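Angiotensin-converting enzyme (Anopheles gambiae, PDB 6S1Y) is a zinc metallopeptidase of the angiotensin-converting enzyme family that probably trims peptides from their C-terminal end, as its relatives do. Local coordinates at residues A[35-40]-A[329-334]; A[192-197]-A[441-446]; A[254-259]-A[429-434]. One frame throughout, in Å; residues are numbered along the deposited sequence.

Contact 1 (A[35-40]-A[329-334])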
loop_
_atom_site.group_PDB
_atom_site.type_symbol
_atom_site.label_atom_id
_atom_site.label_comp_id
_atom_site.label_asym_id
_atom_site.label_seq_id
_atom_site.Cartn_x
_atom_site.Cartn_y
_atom_site.Cartn_z
ATOM N N LEU A 35 6.228 19.691 6.993
ATOM C CA LEU A 35 5.699 20.025 8.305
ATOM C C LEU A 35 4.287 20.588 8.203
ATOM O O LEU A 35 3.396 20.203 8.973
ATOM C CB LEU A 35 6.635 21.018 8.986
ATOM C CG LEU A 35 6.761 20.932 10.503
ATOM C CD1 LEU A 35 7.868 21.895 10.941
ATOM C CD2 LEU A 35 5.444 21.245 11.183
ATOM N N ALA A 36 4.059 21.496 7.254
ATOM C CA ALA A 36 2.728 22.059 7.090
ATOM C C ALA A 36 1.733 20.996 6.644
ATOM O O ALA A 36 0.565 21.031 7.054
ATOM C CB ALA A 36 2.778 23.221 6.098
ATOM N N ALA A 37 2.177 20.036 5.821
ATOM C CA ALA A 37 1.293 18.950 5.397
ATOM C C ALA A 37 0.918 18.060 6.575
ATOM O O ALA A 37 -0.236 17.635 6.703
ATOM C CB ALA A 37 1.964 18.139 4.288
ATOM N N TRP A 38 1.866 17.794 7.466
ATOM C CA TRP A 38 1.547 17.039 8.673
ATOM C C TRP A 38 0.465 17.726 9.498
ATOM O O TRP A 38 -0.456 17.068 10.003
ATOM C CB TRP A 38 2.807 16.851 9.504
ATOM C CG TRP A 38 2.553 16.323 10.858
ATOM C CD1 TRP A 38 2.329 17.053 11.993
ATOM C CD2 TRP A 38 2.510 14.943 11.251
ATOM N NE1 TRP A 38 2.151 16.209 13.065
ATOM C CE2 TRP A 38 2.259 14.912 12.640
ATOM C CE3 TRP A 38 2.671 13.731 10.564
ATOM C CZ2 TRP A 38 2.150 13.716 13.358
ATOM C CZ3 TRP A 38 2.570 12.536 11.284
ATOM C CH2 TRP A 38 2.304 12.542 12.662
ATOM N N GLU A 39 0.569 19.044 9.675
ATOM C CA GLU A 39 -0.395 19.740 10.517
ATOM C C GLU A 39 -1.800 19.639 9.931
ATOM O O GLU A 39 -2.777 19.407 10.652
ATOM C CB GLU A 39 0.022 21.199 10.689
ATOM C CG GLU A 39 1.185 21.389 11.664
ATOM C CD GLU A 39 0.828 20.954 13.080
ATOM O OE1 GLU A 39 1.614 20.202 13.702
ATOM O OE2 GLU A 39 -0.258 21.351 13.560
ATOM N N TYR A 40 -1.921 19.793 8.617
ATOM C CA TYR A 40 -3.208 19.573 7.986
ATOM C C TYR A 40 -3.634 18.118 8.142
ATOM O O TYR A 40 -4.759 17.828 8.581
ATOM C CB TYR A 40 -3.127 19.995 6.521
ATOM C CG TYR A 40 -4.422 19.850 5.785
ATOM C CD1 TYR A 40 -5.538 20.595 6.157
ATOM C CD2 TYR A 40 -4.542 18.967 4.715
ATOM C CE1 TYR A 40 -6.733 20.458 5.489
ATOM C CE2 TYR A 40 -5.729 18.838 4.036
ATOM C CZ TYR A 40 -6.822 19.587 4.425
ATOM O OH TYR A 40 -8.014 19.450 3.759
ATOM N N SER A 329 -0.212 6.433 7.994
ATOM C CA SER A 329 0.896 6.937 7.193
ATOM C C SER A 329 2.157 7.077 8.024
ATOM O O SER A 329 2.122 7.089 9.250
ATOM C CB SER A 329 0.548 8.286 6.551
ATOM O OG SER A 329 0.037 9.167 7.511
ATOM N N ALA A 330 3.278 7.189 7.332
ATOM C CA ALA A 330 4.586 7.298 7.952
ATOM C C ALA A 330 5.360 8.426 7.288
ATOM O O ALA A 330 5.503 8.447 6.059
ATOM C CB ALA A 330 5.341 5.969 7.846
ATOM N N TRP A 331 5.896 9.344 8.115
ATOM C CA TRP A 331 6.363 10.647 7.660
ATOM C C TRP A 331 7.840 10.862 7.944
ATOM O O TRP A 331 8.322 10.588 9.038
ATOM C CB TRP A 331 5.572 11.769 8.329
ATOM C CG TRP A 331 4.148 11.835 7.890
ATOM C CD1 TRP A 331 3.164 10.927 8.157
ATOM C CD2 TRP A 331 3.545 12.872 7.111
ATOM N NE1 TRP A 331 1.981 11.339 7.587
ATOM C CE2 TRP A 331 2.192 12.522 6.929
ATOM C CE3 TRP A 331 4.019 14.055 6.540
ATOM C CZ2 TRP A 331 1.304 13.317 6.206
ATOM C CZ3 TRP A 331 3.135 14.846 5.811
ATOM C CH2 TRP A 331 1.794 14.477 5.655
ATOM N N ASP A 332 8.540 11.389 6.943
ATOM C CA ASP A 332 9.947 11.759 7.018
ATOM C C ASP A 332 10.040 13.279 6.946
ATOM O O ASP A 332 9.600 13.890 5.958
ATOM C CB ASP A 332 10.726 11.123 5.864
ATOM C CG ASP A 332 12.234 11.373 5.966
ATOM O OD1 ASP A 332 12.671 11.997 6.968
ATOM O OD2 ASP A 332 12.980 10.934 5.046
ATOM N N PHE A 333 10.603 13.893 7.984
ATOM C CA PHE A 333 10.684 15.352 8.034
ATOM C C PHE A 333 12.049 15.872 7.621
ATOM O O PHE A 333 12.331 17.057 7.805
ATOM C CB PHE A 333 10.305 15.861 9.422
ATOM C CG PHE A 333 8.848 15.673 9.738
ATOM C CD1 PHE A 333 8.394 14.504 10.325
ATOM C CD2 PHE A 333 7.932 16.645 9.401
ATOM C CE1 PHE A 333 7.062 14.325 10.595
ATOM C CE2 PHE A 333 6.597 16.473 9.655
ATOM C CZ PHE A 333 6.154 15.308 10.252
ATOM N N PHE A 334 12.893 15.012 7.051
ATOM C CA PHE A 334 14.097 15.458 6.351
ATOM C C PHE A 334 14.982 16.304 7.264
ATOM O O PHE A 334 15.569 17.300 6.848
ATOM C CB PHE A 334 13.730 16.218 5.071
ATOM C CG PHE A 334 12.955 15.388 4.084
ATOM C CD1 PHE A 334 13.610 14.599 3.158
ATOM C CD2 PHE A 334 11.568 15.373 4.101
ATOM C CE1 PHE A 334 12.899 13.819 2.258
ATOM C CE2 PHE A 334 10.861 14.595 3.208
ATOM C CZ PHE A 334 11.530 13.821 2.286
#
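Leu35 and Phe333 bring the backbones of the two segments closest, CA to CA 6.8 Å, where helix 12-42 runs past the end of strand 329-332; farther along, the CA atoms of Trp38 and Trp331 stand 8.1 Å apart. No hydrogen bond crosses, and the junction is an aromatic cluster of Trp38, Trp331 and Phe333. Trp38 and Trp331 form a T-shaped stack, planes at 86°: the CE3-CZ3 edge of Trp38 points at one face of the Trp331 pyrrole ring, and Trp38 CZ3 lies 3.6 Å from Trp331 CD1. Holding CG anti to the backbone N (chi1 169°) turns the Trp38 indole back beside its own carbonyl carbon and onto this face. The benzene half of Trp331 lies against the helix backbone, its face toward Trp38 CA in a CH-pi contact and its rim at CZ3 meeting Ala37 CB, 3.8 Å away. Phe333 comes to Trp38 from another direction, its edge offset over one face of the pyrrole half with the planes at 73°. Its CZ lies 3.8 Å from Trp38 CB, and Leu35 CA closes on the same ring edge at CE2. Trp331 is helped into place by its own strand: NE1 gives a 2.9 Å bond to Ser329 OG, which lies near the indole plane. Arg340, on the partner strand 339-342, makes cation-pi contacts with both Trp38 and Phe333. Ser329 lines the pocket of the bound gamma-glutamyl-glutamate. Edge-to-face packing, with Arg340 as an added cation on the cluster, thus joins the N-terminal helix to a strand of the ligand pocket, while NE1 of Trp331 is satisfied within that strand by Ser329 OG.

Contact 2 (A[192-197]-A[441-446])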
loop_
_atom_site.group_PDB
_atom_site.type_symbol
_atom_site.label_atom_id
_atom_site.label_comp_id
_atom_site.label_asym_id
_atom_site.label_seq_id
_atom_site.Cartn_x
_atom_site.Cartn_y
_atom_site.Cartn_z
ATOM N N ALA A 192 3.032 7.980 -17.755
ATOM C CA ALA A 192 4.463 7.886 -18.019
ATOM C C ALA A 192 5.244 8.436 -16.843
ATOM O O ALA A 192 6.297 7.913 -16.484
ATOM C CB ALA A 192 4.823 8.643 -19.312
ATOM N N VAL A 193 4.731 9.490 -16.217
ATOM C CA VAL A 193 5.400 10.042 -15.046
ATOM C C VAL A 193 5.522 8.987 -13.955
ATOM O O VAL A 193 6.609 8.755 -13.410
ATOM C CB VAL A 193 4.652 11.283 -14.529
ATOM C CG1 VAL A 193 5.216 11.706 -13.156
ATOM C CG2 VAL A 193 4.746 12.408 -15.541
ATOM N N TRP A 194 4.394 8.348 -13.606
ATOM C CA TRP A 194 4.406 7.328 -12.558
ATOM C C TRP A 194 5.316 6.174 -12.945
ATOM O O TRP A 194 6.149 5.727 -12.153
ATOM C CB TRP A 194 2.986 6.821 -12.285
ATOM C CG TRP A 194 2.132 7.718 -11.411
ATOM C CD1 TRP A 194 2.498 8.903 -10.838
ATOM C CD2 TRP A 194 0.763 7.499 -11.035
ATOM N NE1 TRP A 194 1.453 9.421 -10.112
ATOM C CE2 TRP A 194 0.374 8.583 -10.218
ATOM C CE3 TRP A 194 -0.166 6.485 -11.295
ATOM C CZ2 TRP A 194 -0.902 8.685 -9.669
ATOM C CZ3 TRP A 194 -1.447 6.597 -10.756
ATOM C CH2 TRP A 194 -1.801 7.690 -9.959
ATOM N N LEU A 195 5.185 5.686 -14.179
ATOM C CA LEU A 195 6.009 4.550 -14.593
ATOM C C LEU A 195 7.488 4.922 -14.650
ATOM O O LEU A 195 8.353 4.057 -14.468
ATOM C CB LEU A 195 5.521 4.015 -15.941
ATOM C CG LEU A 195 4.321 3.068 -15.804
ATOM C CD1 LEU A 195 3.598 2.901 -17.149
ATOM C CD2 LEU A 195 4.747 1.711 -15.252
ATOM N N ASN A 196 7.798 6.200 -14.873
ATOM C CA ASN A 196 9.194 6.615 -14.912
ATOM C C ASN A 196 9.930 6.312 -13.610
ATOM O O ASN A 196 11.125 6.015 -13.640
ATOM C CB ASN A 196 9.281 8.106 -15.225
ATOM C CG ASN A 196 10.688 8.629 -15.106
ATOM O OD1 ASN A 196 11.587 8.166 -15.803
ATOM N ND2 ASN A 196 10.890 9.591 -14.215
ATOM N N GLU A 197 9.237 6.370 -12.465
ATOM C CA GLU A 197 9.856 6.087 -11.173
ATOM C C GLU A 197 10.463 4.692 -11.080
ATOM O O GLU A 197 11.242 4.441 -10.165
ATOM C CB GLU A 197 8.827 6.258 -10.050
ATOM C CG GLU A 197 8.346 7.695 -9.874
ATOM C CD GLU A 197 9.487 8.638 -9.486
ATOM O OE1 GLU A 197 10.074 8.452 -8.400
ATOM O OE2 GLU A 197 9.810 9.546 -10.280
ATOM N N TYR A 441 -6.318 1.242 -14.373
ATOM C CA TYR A 441 -7.425 2.167 -14.580
ATOM C C TYR A 441 -6.930 3.604 -14.654
ATOM O O TYR A 441 -7.307 4.356 -15.565
ATOM C CB TYR A 441 -8.456 2.024 -13.468
ATOM C CG TYR A 441 -9.573 3.024 -13.559
ATOM C CD1 TYR A 441 -10.611 2.842 -14.448
ATOM C CD2 TYR A 441 -9.593 4.157 -12.756
ATOM C CE1 TYR A 441 -11.635 3.754 -14.540
ATOM C CE2 TYR A 441 -10.626 5.070 -12.838
ATOM C CZ TYR A 441 -11.644 4.859 -13.730
ATOM O OH TYR A 441 -12.677 5.762 -13.807
ATOM N N ARG A 442 -6.095 4.020 -13.697
ATOM C CA ARG A 442 -5.697 5.426 -13.682
ATOM C C ARG A 442 -4.787 5.751 -14.857
ATOM O O ARG A 442 -4.890 6.836 -15.437
ATOM C CB ARG A 442 -5.050 5.782 -12.340
ATOM C CG ARG A 442 -6.094 5.883 -11.235
ATOM C CD ARG A 442 -5.578 6.523 -9.929
ATOM N NE ARG A 442 -4.617 5.699 -9.197
ATOM C CZ ARG A 442 -4.067 6.030 -8.024
ATOM N NH1 ARG A 442 -4.349 7.183 -7.405
ATOM N NH2 ARG A 442 -3.219 5.196 -7.464
ATOM N N TRP A 443 -3.908 4.825 -15.255
ATOM C CA TRP A 443 -3.137 5.051 -16.476
ATOM C C TRP A 443 -4.066 5.306 -17.658
ATOM O O TRP A 443 -3.781 6.152 -18.516
ATOM C CB TRP A 443 -2.245 3.860 -16.804
ATOM C CG TRP A 443 -1.232 3.554 -15.797
ATOM C CD1 TRP A 443 -0.748 4.393 -14.843
ATOM C CD2 TRP A 443 -0.568 2.301 -15.610
ATOM N NE1 TRP A 443 0.189 3.740 -14.071
ATOM C CE2 TRP A 443 0.316 2.457 -14.515
ATOM C CE3 TRP A 443 -0.625 1.059 -16.263
ATOM C CZ2 TRP A 443 1.127 1.422 -14.057
ATOM C CZ3 TRP A 443 0.182 0.019 -15.795
ATOM C CH2 TRP A 443 1.041 0.207 -14.708
ATOM N N GLY A 444 -5.179 4.568 -17.721
ATOM C CA GLY A 444 -6.098 4.719 -18.827
ATOM C C GLY A 444 -6.781 6.068 -18.838
ATOM O O GLY A 444 -6.987 6.656 -19.905
ATOM N N VAL A 445 -7.163 6.572 -17.664
ATOM C CA VAL A 445 -7.714 7.923 -17.586
ATOM C C VAL A 445 -6.661 8.935 -18.002
ATOM O O VAL A 445 -6.917 9.831 -18.816
ATOM C CB VAL A 445 -8.241 8.212 -16.168
ATOM C CG1 VAL A 445 -8.621 9.693 -16.011
ATOM C CG2 VAL A 445 -9.439 7.317 -15.849
ATOM N N PHE A 446 -5.446 8.785 -17.471
ATOM C CA PHE A 446 -4.369 9.729 -17.754
ATOM C C PHE A 446 -4.039 9.763 -19.238
ATOM O O PHE A 446 -3.759 10.828 -19.791
ATOM C CB PHE A 446 -3.117 9.345 -16.965
ATOM C CG PHE A 446 -3.228 9.541 -15.475
ATOM C CD1 PHE A 446 -4.174 10.381 -14.926
ATOM C CD2 PHE A 446 -2.356 8.887 -14.625
ATOM C CE1 PHE A 446 -4.249 10.567 -13.561
ATOM C CE2 PHE A 446 -2.427 9.070 -13.251
ATOM C CZ PHE A 446 -3.367 9.907 -12.718
#
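Trp194 is the first residue of segment 192-197 to engage helix 441-446, and it meets three side chains there. The two helix axes pass 10.9 Å apart at 135°, a separation spanned by large side chains. The benzene end of the indole reaches Arg442: Trp194 CH2 sits 3.4 Å from Arg442 CZ, over the centre of one guanidinium face, with the two planes 68° apart, so the groups are steeply tilted and not stacked flat. A bend at chi3 (-69°) helps bring the guanidinium to this tip. It is anchored by a salt bridge from NH2 to Asp439 and a hydrogen bond from NH2 to Val492 O, which hold its face against the indole. One face of the Trp194 six-membered ring takes the edge of Phe446 in a T-shaped stack, Phe446 CE2 being 3.6 Å from Trp194 CH2. The two indoles meet edge to edge, Trp194 CE3 3.9 Å from Trp443 NE1. Leu195 follows with its two methyls: CD1 stands over the benzene face of Trp443 in a CH-pi contact, and CD2 is 3.8 Å from Trp443 CZ2. This is plain helix-helix packing away from the zinc, joining the short helix 190-196 to the C-terminal part of helix 431-447. Helix 168-184 packs alongside, its Tyr174 touching both Trp194 and Phe446, while Glu204 of helix 203-233 borders Leu195 and Trp443.

Contact 3 (A[254-259]-A[429-434]). With KSN ((2~{S})-2-[[(4~{S})-4-azanyl-5-oxidanyl-5-oxidanylidene-pentanoyl]amino]pentanedioic acid), chain H.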
loop_
_atom_site.group_PDB
_atom_site.type_symbol
_atom_site.label_atom_id
_atom_site.label_comp_id
_atom_site.label_asym_id
_atom_site.label_seq_id
_atom_site.Cartn_x
_atom_site.Cartn_y
_atom_site.Cartn_z
ATOM N N ALA A 254 -12.697 -4.822 -1.125
ATOM C CA ALA A 254 -12.377 -6.224 -1.420
ATOM C C ALA A 254 -10.919 -6.400 -1.794
ATOM O O ALA A 254 -10.578 -7.300 -2.577
ATOM C CB ALA A 254 -13.274 -6.773 -2.531
ATOM N N GLN A 255 -10.041 -5.555 -1.252
ATOM C CA GLN A 255 -8.640 -5.621 -1.652
ATOM C C GLN A 255 -7.888 -6.732 -0.934
ATOM O O GLN A 255 -6.923 -7.271 -1.471
ATOM C CB GLN A 255 -7.961 -4.275 -1.401
ATOM C CG GLN A 255 -7.784 -3.886 0.053
ATOM C CD GLN A 255 -7.251 -2.462 0.173
ATOM O OE1 GLN A 255 -7.896 -1.515 -0.298
ATOM N NE2 GLN A 255 -6.046 -2.309 0.715
ATOM N N THR A 256 -8.288 -7.060 0.288
ATOM C CA THR A 256 -7.763 -8.194 1.027
ATOM C C THR A 256 -8.956 -8.839 1.716
ATOM O O THR A 256 -9.882 -8.134 2.139
ATOM C CB THR A 256 -6.708 -7.786 2.060
ATOM O OG1 THR A 256 -7.244 -6.759 2.892
ATOM C CG2 THR A 256 -5.463 -7.230 1.374
ATOM N N TRP A 257 -8.948 -10.161 1.821
ATOM C CA TRP A 257 -10.083 -10.878 2.372
ATOM C C TRP A 257 -9.751 -11.553 3.697
ATOM O O TRP A 257 -10.447 -12.485 4.100
ATOM C CB TRP A 257 -10.597 -11.913 1.362
ATOM C CG TRP A 257 -10.796 -11.400 -0.041
ATOM C CD1 TRP A 257 -10.923 -10.101 -0.442
ATOM C CD2 TRP A 257 -10.888 -12.192 -1.232
ATOM N NE1 TRP A 257 -11.079 -10.043 -1.813
ATOM C CE2 TRP A 257 -11.057 -11.314 -2.314
ATOM C CE3 TRP A 257 -10.823 -13.572 -1.488
ATOM C CZ2 TRP A 257 -11.173 -11.770 -3.634
ATOM C CZ3 TRP A 257 -10.925 -14.016 -2.802
ATOM C CH2 TRP A 257 -11.105 -13.120 -3.849
ATOM N N ASP A 258 -8.707 -11.084 4.388
ATOM C CA ASP A 258 -8.292 -11.653 5.659
ATOM C C ASP A 258 -9.424 -11.731 6.668
ATOM O O ASP A 258 -9.478 -12.677 7.456
ATOM C CB ASP A 258 -7.121 -10.836 6.232
ATOM C CG ASP A 258 -7.435 -9.337 6.346
ATOM O OD1 ASP A 258 -7.788 -8.699 5.317
ATOM O OD2 ASP A 258 -7.318 -8.792 7.465
ATOM N N ASN A 259 -10.355 -10.769 6.649
ATOM C CA ASN A 259 -11.427 -10.746 7.648
ATOM C C ASN A 259 -12.468 -11.843 7.464
ATOM O O ASN A 259 -13.241 -12.096 8.394
ATOM C CB ASN A 259 -12.144 -9.391 7.647
ATOM C CG ASN A 259 -11.312 -8.293 8.268
ATOM O OD1 ASN A 259 -10.673 -8.501 9.303
ATOM N ND2 ASN A 259 -11.289 -7.122 7.628
ATOM N N LEU A 429 -2.402 -12.853 -1.426
ATOM C CA LEU A 429 -2.390 -13.150 -2.850
ATOM C C LEU A 429 -3.477 -12.374 -3.581
ATOM O O LEU A 429 -3.241 -11.870 -4.679
ATOM C CB LEU A 429 -2.534 -14.646 -3.093
ATOM C CG LEU A 429 -2.476 -14.978 -4.577
ATOM C CD1 LEU A 429 -1.074 -14.763 -5.115
ATOM C CD2 LEU A 429 -2.911 -16.392 -4.809
ATOM N N VAL A 430 -4.677 -12.259 -2.992
ATOM C CA VAL A 430 -5.780 -11.612 -3.688
ATOM C C VAL A 430 -5.536 -10.126 -3.933
ATOM O O VAL A 430 -6.244 -9.500 -4.741
ATOM C CB VAL A 430 -7.102 -11.785 -2.913
ATOM C CG1 VAL A 430 -7.382 -13.256 -2.647
ATOM C CG2 VAL A 430 -7.068 -11.017 -1.635
ATOM N N PHE A 431 -4.569 -9.532 -3.245
ATOM C CA PHE A 431 -4.339 -8.086 -3.346
ATOM C C PHE A 431 -3.664 -7.712 -4.666
ATOM O O PHE A 431 -3.876 -6.608 -5.185
ATOM C CB PHE A 431 -3.525 -7.647 -2.117
ATOM C CG PHE A 431 -3.072 -6.223 -2.156
ATOM C CD1 PHE A 431 -3.913 -5.204 -1.766
ATOM C CD2 PHE A 431 -1.787 -5.913 -2.537
ATOM C CE1 PHE A 431 -3.500 -3.900 -1.806
ATOM C CE2 PHE A 431 -1.369 -4.598 -2.592
ATOM C CZ PHE A 431 -2.232 -3.600 -2.227
ATOM N N LEU A 432 -2.884 -8.601 -5.243
ATOM C CA LEU A 432 -2.151 -8.246 -6.460
ATOM C C LEU A 432 -3.059 -7.873 -7.618
ATOM O O LEU A 432 -2.867 -6.787 -8.196
ATOM C CB LEU A 432 -1.201 -9.392 -6.831
ATOM C CG LEU A 432 -0.026 -9.424 -5.846
ATOM C CD1 LEU A 432 0.314 -10.803 -5.439
ATOM C CD2 LEU A 432 1.190 -8.762 -6.461
ATOM N N PRO A 433 -4.061 -8.669 -7.991
ATOM C CA PRO A 433 -4.994 -8.197 -9.022
ATOM C C PRO A 433 -5.661 -6.888 -8.658
ATOM O O PRO A 433 -5.876 -6.043 -9.534
ATOM C CB PRO A 433 -6.009 -9.347 -9.137
ATOM C CG PRO A 433 -5.267 -10.570 -8.545
ATOM C CD PRO A 433 -4.390 -10.012 -7.490
ATOM N N PHE A 434 -6.019 -6.691 -7.394
ATOM C CA PHE A 434 -6.596 -5.417 -6.998
ATOM C C PHE A 434 -5.631 -4.276 -7.279
ATOM O O PHE A 434 -5.997 -3.287 -7.915
ATOM C CB PHE A 434 -6.952 -5.435 -5.515
ATOM C CG PHE A 434 -7.414 -4.103 -4.995
ATOM C CD1 PHE A 434 -8.747 -3.722 -5.112
ATOM C CD2 PHE A 434 -6.529 -3.244 -4.388
ATOM C CE1 PHE A 434 -9.178 -2.513 -4.622
ATOM C CE2 PHE A 434 -6.951 -2.029 -3.901
ATOM C CZ PHE A 434 -8.277 -1.662 -4.016
HETATM C C10 KSN H . 0.558 7.981 2.055
HETATM C C13 KSN H . 1.202 3.530 3.230
HETATM C C17 KSN H . -4.048 -0.011 1.589
HETATM C C02 KSN H . -2.676 -0.560 2.001
HETATM C C03 KSN H . -1.604 0.491 2.321
HETATM C C04 KSN H . -2.088 1.887 2.678
HETATM C C05 KSN H . -1.679 2.391 4.086
HETATM C C07 KSN H . -0.156 4.274 3.186
HETATM C C08 KSN H . -0.029 5.785 3.328
HETATM C C09 KSN H . 0.670 6.446 2.124
HETATM N N01 KSN H . -2.140 -1.430 0.948
HETATM N N06 KSN H . -0.810 3.559 4.291
HETATM O O11 KSN H . -0.351 8.574 2.717
HETATM O O12 KSN H . 1.355 8.672 1.331
HETATM O O14 KSN H . 1.676 3.221 4.358
HETATM O O15 KSN H . 1.810 3.196 2.195
HETATM O O16 KSN H . -2.141 1.857 5.050
HETATM O O18 KSN H . -4.871 0.257 2.505
HETATM O O19 KSN H . -4.410 0.182 0.398
#
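Gln255 is gripped at several points along its length: its CB sits squarely over the face of Phe434, 3.4 Å from the ring centroid, while its amide reaches the bound gamma-glutamyl-glutamate. CG lies between the backbone N and the carbonyl carbon (chi1 68°), and the chain is extended from there. NE2 thereby gives a nearly straight 3.0 Å bond to O19 of a ligand carboxylate. OE1 accepts from Lys485, so both ends of the amide are committed and its flip is probably fixed. Lys485 NZ and Tyr494 OH also bind the ligand, which resembles the way ACE relatives hold a substrate's C-terminal carboxylate. The backbone O of Gln255 lies at the edge of the Phe431 ring and 3.3 Å from Phe431 CA, a CA-H...O contact. Phe431 CZ in turn is 3.8 Å from ligand N01. Farther along, Val430 CG1 covers one face of the Trp257 benzene ring, 3.7 Å from its centroid, and Trp257 NE1 bonds back to Ala254 O. Gln255 and Phe431 line the ligand pocket, while Trp257 and Val430 pack behind them. Tyr218 of helix 203-233 touches both Trp257 and Val430, and helix 495-514 borders Phe431 through Tyr497.

Overall arrangement
From the N terminus, helix 12-42 supplies the first half of contact 1, whose loop closes only at strand 329-332. Contact 2 opens within that span, at helix 190-196, and closes beyond it on helix 431-447. Contact 3 opens at the loop 254-259 and closes at 429-434, so it nests within contact 2, and both cross contact 1. Contacts 2 and 3 share helix 431-447, with centres 22 Å apart, one at its start and the other near its end. Contact 1 lies 25 and 29 Å from them, centre to centre. Contacts 1 and 3 each hold residues of the ligand pocket, so the N-terminal helix and helix 431-447 are both tied to its walls.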